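Local coordinates for putative Acetyltransferase from the GNAT family (Novosphingobium aromaticivorans DSM 12444, PDB 3EC4), which probably transfers an acyl group, most likely acetyl from acetyl-coenzyme A, to an acceptor that is not known, at residues S27-R31 / A42-A47; E61-P67 / A218-L224; I139-A145 / Y169-L174. All coordinates share one frame; numbering follows the deposited sequence.

Contact 1. Residues S27-R31 / A42-A47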
loop_
_atom_site.group_PDB
_atom_site.type_symbol
_atom_site.label_atom_id
_atom_site.label_comp_id
_atom_site.label_asym_id
_atom_site.label_seq_id
_atom_site.Cartn_x
_atom_site.Cartn_y
_atom_site.Cartn_z
ATOM N N SER A 27 -20.812 2.123 -3.680
ATOM C CA SER A 27 -21.670 1.528 -4.693
ATOM C C SER A 27 -21.598 2.390 -5.921
ATOM O O SER A 27 -21.172 3.531 -5.847
ATOM C CB SER A 27 -23.123 1.457 -4.206
ATOM O OG SER A 27 -23.567 2.756 -3.826
ATOM N N GLY A 28 -22.018 1.813 -7.040
ATOM C CA GLY A 28 -22.216 2.557 -8.267
ATOM C C GLY A 28 -20.905 2.999 -8.853
ATOM O O GLY A 28 -19.995 2.187 -9.060
ATOM N N ASN A 29 -20.781 4.300 -9.098
ATOM C CA ASN A 29 -19.570 4.822 -9.699
ATOM C C ASN A 29 -18.535 5.300 -8.695
ATOM O O ASN A 29 -17.571 5.983 -9.068
ATOM C CB ASN A 29 -19.898 5.991 -10.659
ATOM C CG ASN A 29 -20.244 5.506 -12.051
ATOM O OD1 ASN A 29 -19.955 4.347 -12.411
ATOM N ND2 ASN A 29 -20.839 6.389 -12.843
ATOM N N LEU A 30 -18.716 4.917 -7.436
ATOM C CA LEU A 30 -17.710 5.184 -6.414
ATOM C C LEU A 30 -17.268 3.879 -5.821
ATOM O O LEU A 30 -18.072 2.961 -5.641
ATOM C CB LEU A 30 -18.278 6.110 -5.307
ATOM C CG LEU A 30 -18.625 7.536 -5.782
ATOM C CD1 LEU A 30 -19.312 8.346 -4.669
ATOM C CD2 LEU A 30 -17.438 8.314 -6.346
ATOM N N ARG A 31 -15.982 3.797 -5.549
ATOM C CA ARG A 31 -15.417 2.674 -4.807
ATOM C C ARG A 31 -14.639 3.201 -3.630
ATOM O O ARG A 31 -13.817 4.120 -3.766
ATOM C CB ARG A 31 -14.532 1.780 -5.694
ATOM C CG ARG A 31 -15.351 1.140 -6.809
ATOM C CD ARG A 31 -14.550 0.330 -7.797
ATOM N NE ARG A 31 -15.434 -0.039 -8.921
ATOM C CZ ARG A 31 -15.021 -0.567 -10.068
ATOM N NH1 ARG A 31 -13.727 -0.827 -10.275
ATOM N NH2 ARG A 31 -15.916 -0.854 -11.013
ATOM N N ALA A 42 -11.822 5.732 -5.086
ATOM C CA ALA A 42 -11.680 6.014 -6.503
ATOM C C ALA A 42 -13.068 6.250 -7.092
ATOM O O ALA A 42 -14.084 5.708 -6.597
ATOM C CB ALA A 42 -10.961 4.854 -7.228
ATOM N N ALA A 43 -13.102 7.036 -8.151
ATOM C CA ALA A 43 -14.358 7.352 -8.879
ATOM C C ALA A 43 -14.283 6.910 -10.348
ATOM O O ALA A 43 -13.211 6.895 -10.963
ATOM C CB ALA A 43 -14.648 8.871 -8.801
ATOM N N ALA A 44 -15.434 6.594 -10.928
ATOM C CA ALA A 44 -15.488 6.307 -12.345
ATOM C C ALA A 44 -15.052 7.564 -13.070
ATOM O O ALA A 44 -15.278 8.654 -12.583
ATOM C CB ALA A 44 -16.922 5.912 -12.790
ATOM N N PRO A 45 -14.432 7.421 -14.255
ATOM C CA PRO A 45 -14.182 8.631 -15.040
ATOM C C PRO A 45 -15.477 9.422 -15.233
ATOM O O PRO A 45 -16.515 8.850 -15.524
ATOM C CB PRO A 45 -13.683 8.086 -16.377
ATOM C CG PRO A 45 -13.203 6.725 -16.108
ATOM C CD PRO A 45 -14.073 6.200 -14.986
ATOM N N GLY A 46 -15.429 10.728 -15.018
ATOM C CA GLY A 46 -16.608 11.580 -15.112
ATOM C C GLY A 46 -17.435 11.722 -13.844
ATOM O O GLY A 46 -18.212 12.667 -13.726
ATOM N N ALA A 47 -17.253 10.813 -12.891
ATOM C CA ALA A 47 -18.071 10.748 -11.679
ATOM C C ALA A 47 -17.379 11.278 -10.400
ATOM O O ALA A 47 -17.823 11.017 -9.280
ATOM C CB ALA A 47 -18.496 9.312 -11.483
#

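Contact 2. Residues E61-P67 / A218-L224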
loop_
_atom_site.group_PDB
_atom_site.type_symbol
_atom_site.label_atom_id
_atom_site.label_comp_id
_atom_site.label_asym_id
_atom_site.label_seq_id
_atom_site.Cartn_x
_atom_site.Cartn_y
_atom_site.Cartn_z
ATOM N N GLU A 61 -11.064 12.099 5.455
ATOM C CA GLU A 61 -10.194 12.259 4.292
ATOM C C GLU A 61 -10.146 10.977 3.485
ATOM O O GLU A 61 -10.448 9.910 4.000
ATOM C CB GLU A 61 -8.814 12.718 4.723
ATOM C CG GLU A 61 -8.107 11.772 5.642
ATOM C CD GLU A 61 -6.837 12.336 6.269
ATOM O OE1 GLU A 61 -6.712 13.603 6.436
ATOM O OE2 GLU A 61 -5.960 11.472 6.571
ATOM N N ILE A 62 -9.778 11.085 2.217
ATOM C CA ILE A 62 -9.601 9.919 1.369
ATOM C C ILE A 62 -8.339 10.088 0.531
ATOM O O ILE A 62 -7.989 11.199 0.080
ATOM C CB ILE A 62 -10.823 9.651 0.444
ATOM C CG1 ILE A 62 -11.228 10.919 -0.351
ATOM C CG2 ILE A 62 -12.027 9.072 1.232
ATOM C CD1 ILE A 62 -12.235 10.609 -1.474
ATOM N N TRP A 63 -7.639 8.975 0.340
ATOM C CA TRP A 63 -6.501 8.926 -0.533
ATOM C C TRP A 63 -6.908 8.279 -1.829
ATOM O O TRP A 63 -7.541 7.202 -1.838
ATOM C CB TRP A 63 -5.358 8.090 0.035
ATOM C CG TRP A 63 -4.484 8.789 1.006
ATOM C CD1 TRP A 63 -4.533 8.697 2.354
ATOM C CD2 TRP A 63 -3.403 9.667 0.697
ATOM N NE1 TRP A 63 -3.548 9.460 2.923
ATOM C CE2 TRP A 63 -2.832 10.065 1.928
ATOM C CE3 TRP A 63 -2.861 10.171 -0.491
ATOM C CZ2 TRP A 63 -1.767 10.954 2.006
ATOM C CZ3 TRP A 63 -1.793 11.061 -0.396
ATOM C CH2 TRP A 63 -1.266 11.433 0.844
ATOM N N LEU A 64 -6.461 8.922 -2.905
ATOM C CA LEU A 64 -6.596 8.444 -4.276
ATOM C C LEU A 64 -5.212 8.203 -4.902
ATOM O O LEU A 64 -4.274 8.950 -4.651
ATOM C CB LEU A 64 -7.395 9.437 -5.109
ATOM C CG LEU A 64 -8.743 9.853 -4.524
ATOM C CD1 LEU A 64 -8.648 11.270 -4.031
ATOM C CD2 LEU A 64 -9.874 9.683 -5.562
ATOM N N VAL A 65 -5.121 7.151 -5.686
ATOM C CA VAL A 65 -3.864 6.736 -6.366
ATOM C C VAL A 65 -4.235 6.608 -7.839
ATOM O O VAL A 65 -4.977 5.692 -8.220
ATOM C CB VAL A 65 -3.254 5.437 -5.790
ATOM C CG1 VAL A 65 -1.942 5.130 -6.510
ATOM C CG2 VAL A 65 -3.016 5.603 -4.271
ATOM N N GLU A 66 -3.791 7.594 -8.621
ATOM C CA GLU A 66 -4.159 7.735 -10.023
ATOM C C GLU A 66 -2.963 8.173 -10.826
ATOM O O GLU A 66 -1.963 8.559 -10.248
ATOM C CB GLU A 66 -5.305 8.719 -10.180
ATOM C CG GLU A 66 -6.535 8.365 -9.336
ATOM C CD GLU A 66 -7.354 7.182 -9.863
ATOM O OE1 GLU A 66 -7.155 6.782 -11.023
ATOM O OE2 GLU A 66 -8.232 6.648 -9.119
ATOM N N PRO A 67 -3.053 8.132 -12.164
ATOM C CA PRO A 67 -1.880 8.644 -12.900
ATOM C C PRO A 67 -1.583 10.154 -12.634
ATOM O O PRO A 67 -0.432 10.504 -12.419
ATOM C CB PRO A 67 -2.237 8.344 -14.369
ATOM C CG PRO A 67 -3.152 7.157 -14.312
ATOM C CD PRO A 67 -4.029 7.482 -13.064
ATOM N N ALA A 218 5.214 6.844 -13.514
ATOM C CA ALA A 218 4.862 7.814 -12.496
ATOM C C ALA A 218 3.381 7.725 -12.187
ATOM O O ALA A 218 2.533 7.443 -13.075
ATOM C CB ALA A 218 5.232 9.242 -12.947
HETATM N N MSE A 219 3.072 7.927 -10.908
HETATM C CA MSE A 219 1.702 8.026 -10.424
HETATM C C MSE A 219 1.609 9.197 -9.448
HETATM O O MSE A 219 2.615 9.803 -9.089
HETATM C CB MSE A 219 1.242 6.713 -9.752
HETATM C CG MSE A 219 1.316 5.469 -10.649
HETATM SE SE MSE A 219 -0.136 5.418 -11.900
HETATM C CE MSE A 219 -1.493 4.875 -10.647
ATOM N N THR A 220 0.389 9.505 -9.018
ATOM C CA THR A 220 0.136 10.545 -8.025
ATOM C C THR A 220 -0.868 10.089 -6.971
ATOM O O THR A 220 -1.973 9.626 -7.308
ATOM C CB THR A 220 -0.424 11.805 -8.682
ATOM O OG1 THR A 220 0.430 12.172 -9.778
ATOM C CG2 THR A 220 -0.532 12.961 -7.696
ATOM N N ALA A 221 -0.465 10.252 -5.709
ATOM C CA ALA A 221 -1.360 10.071 -4.561
ATOM C C ALA A 221 -1.936 11.428 -4.203
ATOM O O ALA A 221 -1.169 12.377 -3.960
ATOM C CB ALA A 221 -0.589 9.508 -3.368
ATOM N N THR A 222 -3.262 11.525 -4.196
ATOM C CA THR A 222 -3.972 12.750 -3.755
ATOM C C THR A 222 -4.761 12.484 -2.458
ATOM O O THR A 222 -5.487 11.497 -2.374
ATOM C CB THR A 222 -4.955 13.260 -4.831
ATOM O OG1 THR A 222 -4.257 13.677 -6.030
ATOM C CG2 THR A 222 -5.815 14.382 -4.288
ATOM N N LEU A 223 -4.595 13.363 -1.472
ATOM C CA LEU A 223 -5.344 13.342 -0.221
ATOM C C LEU A 223 -6.366 14.479 -0.235
ATOM O O LEU A 223 -6.008 15.682 -0.265
ATOM C CB LEU A 223 -4.389 13.462 0.978
ATOM C CG LEU A 223 -5.088 13.375 2.335
ATOM C CD1 LEU A 223 -5.776 11.982 2.496
ATOM C CD2 LEU A 223 -4.019 13.638 3.414
ATOM N N LEU A 224 -7.640 14.088 -0.256
ATOM C CA LEU A 224 -8.752 15.016 -0.194
ATOM C C LEU A 224 -9.415 14.983 1.175
ATOM O O LEU A 224 -9.698 13.886 1.730
ATOM C CB LEU A 224 -9.825 14.719 -1.276
ATOM C CG LEU A 224 -9.389 14.803 -2.750
ATOM C CD1 LEU A 224 -10.604 14.402 -3.644
ATOM C CD2 LEU A 224 -8.813 16.181 -3.126
HETATM O O HOH W 1 1.525 9.546 -14.761
#

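Contact 3. Residues I139-A145 / Y169-L174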
loop_
_atom_site.group_PDB
_atom_site.type_symbol
_atom_site.label_atom_id
_atom_site.label_comp_id
_atom_site.label_asym_id
_atom_site.label_seq_id
_atom_site.Cartn_x
_atom_site.Cartn_y
_atom_site.Cartn_z
ATOM N N ILE A 139 13.778 -9.008 17.445
ATOM C CA ILE A 139 15.104 -8.751 18.021
ATOM C C ILE A 139 14.882 -8.425 19.515
ATOM O O ILE A 139 14.067 -7.560 19.850
ATOM C CB ILE A 139 15.797 -7.559 17.313
ATOM C CG1 ILE A 139 16.104 -7.899 15.861
ATOM C CG2 ILE A 139 17.101 -7.148 18.055
ATOM C CD1 ILE A 139 16.827 -6.794 15.091
ATOM N N ASP A 140 15.579 -9.140 20.394
ATOM C CA ASP A 140 15.421 -9.024 21.872
ATOM C C ASP A 140 13.967 -9.212 22.264
ATOM O O ASP A 140 13.456 -8.520 23.157
ATOM C CB ASP A 140 15.897 -7.650 22.405
ATOM C CG ASP A 140 17.315 -7.278 21.947
ATOM O OD1 ASP A 140 18.219 -8.139 22.049
ATOM O OD2 ASP A 140 17.512 -6.114 21.503
ATOM N N GLY A 141 13.278 -10.093 21.545
ATOM C CA GLY A 141 11.839 -10.297 21.748
ATOM C C GLY A 141 10.901 -9.231 21.237
ATOM O O GLY A 141 9.695 -9.392 21.307
ATOM N N ARG A 142 11.434 -8.135 20.714
ATOM C CA ARG A 142 10.617 -7.068 20.147
ATOM C C ARG A 142 10.406 -7.271 18.646
ATOM O O ARG A 142 11.258 -7.854 17.974
ATOM C CB ARG A 142 11.268 -5.732 20.399
ATOM C CG ARG A 142 11.579 -5.522 21.839
ATOM C CD ARG A 142 11.957 -4.098 22.197
ATOM N NE ARG A 142 12.036 -4.026 23.660
ATOM C CZ ARG A 142 13.116 -4.271 24.412
ATOM N NH1 ARG A 142 14.301 -4.551 23.888
ATOM N NH2 ARG A 142 12.997 -4.201 25.731
ATOM N N LEU A 143 9.281 -6.777 18.133
ATOM C CA LEU A 143 9.018 -6.754 16.685
ATOM C C LEU A 143 9.830 -5.625 16.088
ATOM O O LEU A 143 9.463 -4.484 16.225
ATOM C CB LEU A 143 7.531 -6.546 16.400
ATOM C CG LEU A 143 7.085 -6.506 14.924
ATOM C CD1 LEU A 143 7.471 -7.824 14.240
ATOM C CD2 LEU A 143 5.622 -6.164 14.788
ATOM N N ALA A 144 10.934 -5.958 15.431
ATOM C CA ALA A 144 11.879 -4.950 14.936
ATOM C C ALA A 144 11.407 -4.241 13.675
ATOM O O ALA A 144 11.679 -3.083 13.459
ATOM C CB ALA A 144 13.204 -5.589 14.706
ATOM N N ALA A 145 10.713 -4.981 12.817
ATOM C CA ALA A 145 10.421 -4.551 11.456
ATOM C C ALA A 145 9.370 -5.481 10.910
ATOM O O ALA A 145 9.254 -6.622 11.355
ATOM C CB ALA A 145 11.664 -4.623 10.558
ATOM N N TYR A 169 16.420 -0.206 15.105
ATOM C CA TYR A 169 16.834 -1.395 14.347
ATOM C C TYR A 169 17.142 -1.134 12.869
ATOM O O TYR A 169 17.261 -2.087 12.060
ATOM C CB TYR A 169 15.779 -2.497 14.438
ATOM C CG TYR A 169 15.426 -2.812 15.863
ATOM C CD1 TYR A 169 16.373 -3.329 16.745
ATOM C CD2 TYR A 169 14.151 -2.574 16.330
ATOM C CE1 TYR A 169 16.031 -3.589 18.081
ATOM C CE2 TYR A 169 13.793 -2.846 17.645
ATOM C CZ TYR A 169 14.728 -3.339 18.513
ATOM O OH TYR A 169 14.326 -3.582 19.800
ATOM N N ARG A 170 17.252 0.129 12.510
ATOM C CA ARG A 170 17.554 0.503 11.127
ATOM C C ARG A 170 19.026 0.288 10.816
ATOM O O ARG A 170 19.859 0.109 11.717
ATOM C CB ARG A 170 17.093 1.919 10.834
ATOM C CG ARG A 170 15.610 1.958 10.691
ATOM C CD ARG A 170 15.108 3.317 10.439
ATOM N NE ARG A 170 13.652 3.344 10.583
ATOM C CZ ARG A 170 12.914 4.446 10.667
ATOM N NH1 ARG A 170 13.487 5.644 10.604
ATOM N NH2 ARG A 170 11.604 4.354 10.812
ATOM N N GLY A 171 19.326 0.226 9.520
ATOM C CA GLY A 171 20.684 0.028 9.064
ATOM C C GLY A 171 21.198 -1.369 9.269
ATOM O O GLY A 171 22.418 -1.568 9.218
ATOM N N ARG A 172 20.298 -2.351 9.455
ATOM C CA ARG A 172 20.705 -3.770 9.602
ATOM C C ARG A 172 20.219 -4.679 8.467
ATOM O O ARG A 172 20.345 -5.883 8.555
ATOM C CB ARG A 172 20.133 -4.371 10.881
ATOM C CG ARG A 172 20.446 -3.573 12.107
ATOM C CD ARG A 172 20.115 -4.374 13.328
ATOM N NE ARG A 172 20.087 -3.481 14.476
ATOM C CZ ARG A 172 20.089 -3.882 15.743
ATOM N NH1 ARG A 172 20.131 -5.167 16.041
ATOM N NH2 ARG A 172 20.037 -2.976 16.706
ATOM N N GLY A 173 19.637 -4.112 7.428
ATOM C CA GLY A 173 19.161 -4.912 6.291
ATOM C C GLY A 173 17.819 -5.591 6.478
ATOM O O GLY A 173 17.446 -6.506 5.726
ATOM N N LEU A 174 17.053 -5.139 7.451
ATOM C CA LEU A 174 15.789 -5.851 7.759
ATOM C C LEU A 174 14.759 -5.673 6.676
ATOM O O LEU A 174 14.095 -6.667 6.270
ATOM C CB LEU A 174 15.235 -5.453 9.107
ATOM C CG LEU A 174 16.197 -5.755 10.256
ATOM C CD1 LEU A 174 15.561 -5.404 11.605
ATOM C CD2 LEU A 174 16.707 -7.184 10.195
HETATM O O HOH W 2 16.074 -4.048 21.691
#

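Contact 1. Residues S27-R31 / A42-A47
Asn29 loses more surface than any other residue of this contact, 66 of the 290 Å² buried in total, and it does so against two alanine methyls. Its amide lies over the first of them, with CG 3.4 Å from Ala44 CB and OD1 equally near that methyl. The second is met one bond further back, where Asn29 CB packs 3.7 Å from Ala47 CB. With CG beside the backbone N (chi1 -86°), the side chain lies across both methyls. The backbone of the same residue is tied down as well, because Ala44 N donates to Asn29 O at 2.9 Å.

Ala42 is the next largest contributor, and its contact is mainly backbone. It forms an antiparallel hydrogen-bonded pair with Arg31: Arg31 N reaches Ala42 O at 2.9 Å, nearly straight at 171°, and Ala42 N returns a bond of the same length to Arg31 O. These bonds join strands 30-32 and 41-43 into a two-stranded beta hairpin with a long connection. Its open end is shaped by two turns: a type II' turn from Ser27 to Leu30, with Gly28 at positive phi, and a type II turn from Ala44 to Ala47, where Gly46 takes the backbone angles that call for glycine.

Arg31 contributes chiefly through its main chain and CB. The extended side chain departs from segment 42-47, and its guanidinium is claimed by Trp13 of helix 11-17, through a hydrogen bond from NH1 to the carbonyl oxygen and a cation-pi contact with the indole. Ala42 and Ala44 touch that tryptophan too. On the other face of the hairpin, within the non-hydrogen-bonded pair, Leu30 CD2 meets Ala43 CB at 3.8 Å.

Contact 2. Residues E61-P67 / A218-L224
Six backbone hydrogen bonds join Ile62, Leu64 and Glu66 to Leu224, Thr222 and Thr220, each pair donating and accepting once. Their lengths span a narrow range. Leu64 N lies 2.8 Å from Thr222 O. The longest runs from Glu66 N to Thr220 O at 3.0 Å. Between them, alpha carbons point at carbonyls, as Ala221 CA does at 3.1 Å from Leu64 O.

The segment axes approach to 4.6 Å with their directions 163° apart, consistent with the antiparallel register, in which the hydrogen-bonded pairs alternate with Trp63-Leu223 and Val65-Ala221. It sets strand 61-66 at one margin of the mixed GNAT sheet, against the chain's last strand, 214-226, whose other neighbour is strand 76-88.

One CH-pi contact crosses the pair: Leu223 CD1 stands 3.4 Å from the centroid of the five-membered ring of Trp63, 10° off its normal. Leu223 reaches there because its CG is anti to the backbone N (chi1 -177°), while the far rim of the indole passes to Ala221, Trp63 CZ3 lying 3.6 Å from Ala221 CB. The aliphatic part of Glu61 also rests on Leu223 CD1.

Apolar contacts continue on both faces. With Ile62 and Thr222, Leu64 and Leu224 share one face, their CD1 atoms 3.7 Å apart; on the other, selenomethionine Met219 bends at chi2 and chi3, folding its CE back to 4.2 Å from Val65 CG1.

The polar ends find partners beyond the pair: Glu66 OE1 makes a salt bridge to Arg10, and Thr222 OG1 hydrogen-bonds to Val70 N.

Contact 3. Residues I139-A145 / Y169-L174
The loop 169-174, which leads from strand 157-165 into helix 174-188, carries Tyr169 and Leu174 onto the tight hairpin between strands 134-139 and 142-149. From Arg170 onward its sequence fits the Arg/Gln-x-x-Gly-x-Gly/Ala motif, which in GNAT relatives wraps the pyrophosphate of coenzyme A; a similar role is probable here. Gly173 occupies the N-cap position of the helix.

Tyr169 buries 110 Å² against the hairpin. Ala144 CB lies 3.6 Å from its CD2, and Ile139 CG2 comes within 3.7 Å of Tyr169 CE1, both obliquely to the ring. Leu174 lies beside it: its CD1 is 3.9 Å from Ala144 CB, and its CB is equally close to Ala145 CB. The extended Arg172 turns one guanidinium face to Tyr169 CD1 and sets NH1 3.8 Å from Ile139 CD1.

Arg142 crosses the phenol end at about a right angle, its CD 3.4 Å from Tyr169 OH, which lies at the guanidinium's edge; the two planes are 16° apart. One water in the plane of the ring lies 2.6 Å from Tyr169 OH and donates to Asp140 OD2 at 2.5 Å; its bond from Arg142 NH1 is weak. The loop is thus held to the hairpin by apolar packing on Ile139, Ala144 and Ala145, with polar contact to the type I' turn of Ile139 to Arg142 made through water, so the hydroxyl end probably depends on that solvent molecule.

In the fold
Along the chain, contact 1 closes before contact 2 opens, and contact 3 is nested in the long loop that contact 2 closes. Contacts 1 and 2 are neighbours, centres 14 Å apart, and touch: Ala42 CB packs 3.8 Å from Glu66 OE2, while Arg10 bonds both to Ala43 O and to Glu66. The small hairpin abuts one margin of the large sheet, since Trp63 makes backbone hydrogen bonds to Pro39 and Ala41 and Ile62 packs on Ala41. Contact 3 reaches the same sheet through strand 142-149, on the opposite side of the chain's centre, its centre 31 Å from that of contact 2 and 41 Å from that of contact 1. The probable cofactor loop is therefore remote from the hairpin.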